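5-carboxymethyl-2-hydroxymuconate delta-isomerase (Bordetella bronchiseptica, PDB 4JJ9) probably catalyses the isomerisation of 5-carboxymethyl-2-hydroxymuconate in the homoprotocatechuate catabolic pathway, working as a trimer. Local coordinates at residues 29-32 with 33-36; 38-41 with 42-45. One frame throughout, in Å; residues are numbered along the deposited sequence.

Contact 1: 29-32 with 33-36; sequences LYSG and NLDR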
loop_
_atom_site.group_PDB
_atom_site.type_symbol
_atom_site.label_atom_id
_atom_site.label_comp_id
_atom_site.label_asym_id
_atom_site.label_seq_id
_atom_site.Cartn_x
_atom_site.Cartn_y
_atom_site.Cartn_z
ATOM N N LEU A 29 -2.160 -3.625 7.298
ATOM C CA LEU A 29 -0.972 -4.404 6.953
ATOM C C LEU A 29 -0.461 -5.002 8.256
ATOM O O LEU A 29 -0.169 -4.262 9.196
ATOM C CB LEU A 29 0.102 -3.510 6.336
ATOM C CG LEU A 29 -0.304 -2.641 5.148
ATOM C CD1 LEU A 29 0.936 -1.910 4.651
ATOM C CD2 LEU A 29 -0.907 -3.509 4.041
ATOM N N TYR A 30 -0.361 -6.324 8.315
ATOM C CA TYR A 30 0.009 -6.988 9.560
ATOM C C TYR A 30 0.897 -8.204 9.341
ATOM O O TYR A 30 0.925 -8.779 8.251
ATOM C CB TYR A 30 -1.238 -7.349 10.382
ATOM C CG TYR A 30 -2.143 -8.391 9.768
ATOM C CD1 TYR A 30 -3.067 -8.046 8.768
ATOM C CD2 TYR A 30 -2.097 -9.718 10.203
ATOM C CE1 TYR A 30 -3.916 -9.006 8.215
ATOM C CE2 TYR A 30 -2.942 -10.681 9.666
ATOM C CZ TYR A 30 -3.844 -10.316 8.665
ATOM O OH TYR A 30 -4.660 -11.273 8.122
ATOM N N SER A 31 1.647 -8.578 10.374
ATOM C CA SER A 31 2.485 -9.767 10.303
ATOM C C SER A 31 1.621 -11.041 10.270
ATOM O O SER A 31 0.654 -11.174 11.026
ATOM C CB SER A 31 3.485 -9.796 11.471
ATOM O OG SER A 31 2.803 -9.737 12.715
ATOM N N GLY A 32 1.984 -11.971 9.387
ATOM C CA GLY A 32 1.140 -13.132 9.084
ATOM C C GLY A 32 0.880 -14.031 10.278
ATOM O O GLY A 32 -0.127 -14.746 10.312
ATOM N N ASN A 33 1.783 -14.001 11.256
ATOM C CA ASN A 33 1.599 -14.794 12.478
ATOM C C ASN A 33 0.334 -14.453 13.273
ATOM O O ASN A 33 -0.153 -15.274 14.052
ATOM C CB ASN A 33 2.848 -14.760 13.383
ATOM C CG ASN A 33 3.223 -13.348 13.853
ATOM O OD1 ASN A 33 2.699 -12.337 13.370
ATOM N ND2 ASN A 33 4.148 -13.283 14.807
ATOM N N LEU A 34 -0.200 -13.251 13.081
ATOM C CA LEU A 34 -1.426 -12.859 13.778
ATOM C C LEU A 34 -2.645 -13.688 13.354
ATOM O O LEU A 34 -3.608 -13.803 14.105
ATOM C CB LEU A 34 -1.705 -11.361 13.608
ATOM C CG LEU A 34 -0.631 -10.404 14.139
ATOM C CD1 LEU A 34 -1.155 -8.965 14.102
ATOM C CD2 LEU A 34 -0.194 -10.765 15.550
ATOM N N ASP A 35 -2.589 -14.266 12.156
ATOM C CA ASP A 35 -3.676 -15.110 11.646
ATOM C C ASP A 35 -3.872 -16.363 12.478
ATOM O O ASP A 35 -4.934 -16.970 12.427
ATOM C CB ASP A 35 -3.430 -15.519 10.196
ATOM C CG ASP A 35 -3.803 -14.440 9.219
ATOM O OD1 ASP A 35 -4.654 -13.583 9.542
ATOM O OD2 ASP A 35 -3.244 -14.463 8.105
ATOM N N ARG A 36 -2.840 -16.737 13.228
ATOM C CA ARG A 36 -2.910 -17.852 14.168
ATOM C C ARG A 36 -3.707 -17.462 15.411
ATOM O O ARG A 36 -4.284 -18.327 16.079
ATOM C CB ARG A 36 -1.497 -18.302 14.559
ATOM C CG ARG A 36 -0.640 -18.727 13.363
ATOM C CD ARG A 36 0.818 -18.969 13.722
ATOM N NE ARG A 36 1.435 -19.900 12.775
ATOM C CZ ARG A 36 2.054 -19.558 11.646
ATOM N NH1 ARG A 36 2.176 -18.279 11.289
ATOM N NH2 ARG A 36 2.570 -20.504 10.871
HETATM O O HOH W 1 -0.836 -15.694 7.390
#

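Contact 2: 38-41 with 42-45; sequences LDMG and AVCR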
loop_
_atom_site.group_PDB
_atom_site.type_symbol
_atom_site.label_atom_id
_atom_site.label_comp_id
_atom_site.label_asym_id
_atom_site.label_seq_id
_atom_site.Cartn_x
_atom_site.Cartn_y
_atom_site.Cartn_z
ATOM N N LEU A 38 -6.189 -14.702 15.726
ATOM C CA LEU A 38 -7.581 -14.249 15.566
ATOM C C LEU A 38 -8.067 -14.267 14.130
ATOM O O LEU A 38 -7.275 -14.376 13.192
ATOM C CB LEU A 38 -7.830 -12.865 16.189
ATOM C CG LEU A 38 -6.899 -11.667 15.996
ATOM C CD1 LEU A 38 -6.428 -11.493 14.565
ATOM C CD2 LEU A 38 -7.574 -10.384 16.513
ATOM N N ASP A 39 -9.384 -14.155 13.987
ATOM C CA ASP A 39 -10.035 -14.056 12.699
ATOM C C ASP A 39 -10.012 -12.597 12.285
ATOM O O ASP A 39 -10.728 -11.765 12.850
ATOM C CB ASP A 39 -11.477 -14.565 12.800
ATOM C CG ASP A 39 -12.269 -14.374 11.512
ATOM O OD1 ASP A 39 -11.679 -14.112 10.440
ATOM O OD2 ASP A 39 -13.502 -14.514 11.583
HETATM N N MSE A 40 -9.173 -12.295 11.297
HETATM C CA MSE A 40 -8.985 -10.918 10.857
HETATM C C MSE A 40 -10.196 -10.409 10.077
HETATM O O MSE A 40 -10.416 -9.200 9.987
HETATM C CB MSE A 40 -7.696 -10.805 10.042
HETATM C CG MSE A 40 -7.285 -9.392 9.651
HETATM SE SE MSE A 40 -7.017 -8.114 11.122
HETATM C CE MSE A 40 -6.321 -9.296 12.498
ATOM N N GLY A 41 -10.982 -11.336 9.535
ATOM C CA GLY A 41 -12.238 -10.985 8.864
ATOM C C GLY A 41 -13.206 -10.324 9.832
ATOM O O GLY A 41 -13.848 -9.334 9.502
ATOM N N ALA A 42 -13.304 -10.878 11.039
ATOM C CA ALA A 42 -14.171 -10.314 12.071
ATOM C C ALA A 42 -13.686 -8.926 12.491
ATOM O O ALA A 42 -14.499 -8.046 12.779
ATOM C CB ALA A 42 -14.240 -11.242 13.273
ATOM N N VAL A 43 -12.366 -8.731 12.507
ATOM C CA VAL A 43 -11.789 -7.414 12.800
ATOM C C VAL A 43 -12.199 -6.403 11.723
ATOM O O VAL A 43 -12.619 -5.285 12.038
ATOM C CB VAL A 43 -10.247 -7.466 12.967
ATOM C CG1 VAL A 43 -9.665 -6.060 13.100
ATOM C CG2 VAL A 43 -9.864 -8.307 14.189
ATOM N N CYS A 44 -12.104 -6.811 10.458
ATOM C CA CYS A 44 -12.503 -5.938 9.346
ATOM C C CYS A 44 -13.968 -5.527 9.463
ATOM O O CYS A 44 -14.304 -4.351 9.304
ATOM C CB CYS A 44 -12.255 -6.608 7.995
ATOM S SG CYS A 44 -10.503 -6.780 7.540
ATOM N N ARG A 45 -14.830 -6.498 9.768
ATOM C CA ARG A 45 -16.266 -6.229 9.916
ATOM C C ARG A 45 -16.531 -5.266 11.059
ATOM O O ARG A 45 -17.317 -4.322 10.916
ATOM C CB ARG A 45 -17.061 -7.527 10.110
ATOM C CG ARG A 45 -17.114 -8.403 8.868
ATOM C CD ARG A 45 -18.101 -9.569 9.018
ATOM N NE ARG A 45 -17.662 -10.603 9.965
ATOM C CZ ARG A 45 -16.770 -11.556 9.699
ATOM N NH1 ARG A 45 -16.177 -11.625 8.513
ATOM N NH2 ARG A 45 -16.456 -12.441 10.633
#

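Contact 1: 29-32 with 33-36
Tyr30 and Asp35 meet through a phenol-to-carboxylate hydrogen bond where strand 25-31 gives way to a turn of helical backbone. Tyr30 OH donates to Asp35 OD1 over 2.7 Å, reaching that oxygen on its syn side and 18° out of the carboxylate plane. The two flat groups stand almost perpendicular, 83° apart, with the acid at the ring edge. Tyr30 points there because its CG lies between the backbone N and carbonyl carbon (chi1 66°), which folds the ring over toward the turn. Leu34 meets the same ring further back: its CB comes obliquely to Tyr30 CD2 at 3.8 Å, an apolar touch beside the polar one.

A second pair lies at the base of the turn. Ser31 OG donates to Asn33 OD1 over 2.7 Å, the donor in the carbonyl plane, and accepts from Phe98 N; a hydroxyl, able to do both, suits the place. The amide of Asn33 thus has its oxygen turned to the serine, while ND2 bonds to Tyr96 O and Asp95 OD1; a short side chain with both an acceptor and a donor end suits this place.

Successive bonds from residue i+3 to residue i, Leu34 N to Ser31 O at 3.0 Å and Asp35 N to Gly32 O at 3.1 Å, make a short helical turn leading from strand 25-31 towards helix 40-51 of the beta-alpha-beta unit. A water joins the two halves again, donating to Gly32 O and, at 2.8 Å, to Asp35 OD2. Tyr30 and Asp35 also pack against His77 of the third subunit, placing this corner at a subunit boundary.

With the phenol on one oxygen and the water on the other, the carboxylate of Asp35 is gripped at both ends, which should restrict its rotation.

Contact 2: 38-41 with 42-45
One face of the Arg45 guanidinium lies over the backbone of the first turn of helix 40-51, with Gly41 O and Ala42 CA each 3.4 Å from its plane and offset toward the rim, while Asp39 OD2 stands at its edge. This is a helix N-terminus with Asp39 as N-cap, within the beta-alpha-beta unit of strand 25-31, helix 40-51 and strand 69-80. The acid serves two partners: OD1 accepts a weak capping bond from Gly41 N at 3.0 Å, and OD2 forms a long salt bridge with Arg45 NH2 at 3.7 Å. Their planes are 55° apart, so the pairing is not a flat two-bond fork. A bend at chi3 (-70°) brings the arginine's end back along the helix, and Gly41, having no CB to meet NH1, lets the guanidinium lie close over the backbone.

Regular helical bonds begin with Cys44 N to Met40 O and Arg45 N to Gly41 O, each 3.0 Å; those from Ala42 N and Val43 N to Asp39 O are weak.

Buried Met40, Val43 and Cys44, with partly exposed Leu38, bring apolar surface to the side facing the sheet and helix 111-135. Leu38 and Val43 pack on Leu129, whereas Met40 and Cys44 touch Ala72. The side chains of selenomethionine Met40 and Val43 cross obliquely, SE to CB 3.8 Å, and Leu38 CD2 meets Val43 CG2 at 3.9 Å.

Contacts 1 and 2 follow each other along the chain, the turn after strand 25-31 leading into the capped start of helix 40-51, and their centres are about 11 Å apart. They touch directly through Met40: its CG packs at 3.6 Å from Tyr30 OH, and its CB is 4.2 Å from Asp35 OD1. The methionine chain therefore lies beside the phenol-carboxylate pair of contact 1 while its selenium end belongs to the apolar side of contact 2. Both contacts also reach the third subunit, where His77 of that subunit packs on Tyr30, Asp35 and Met40 together. That shared neighbour ties the strand-to-helix connection to the trimer interface.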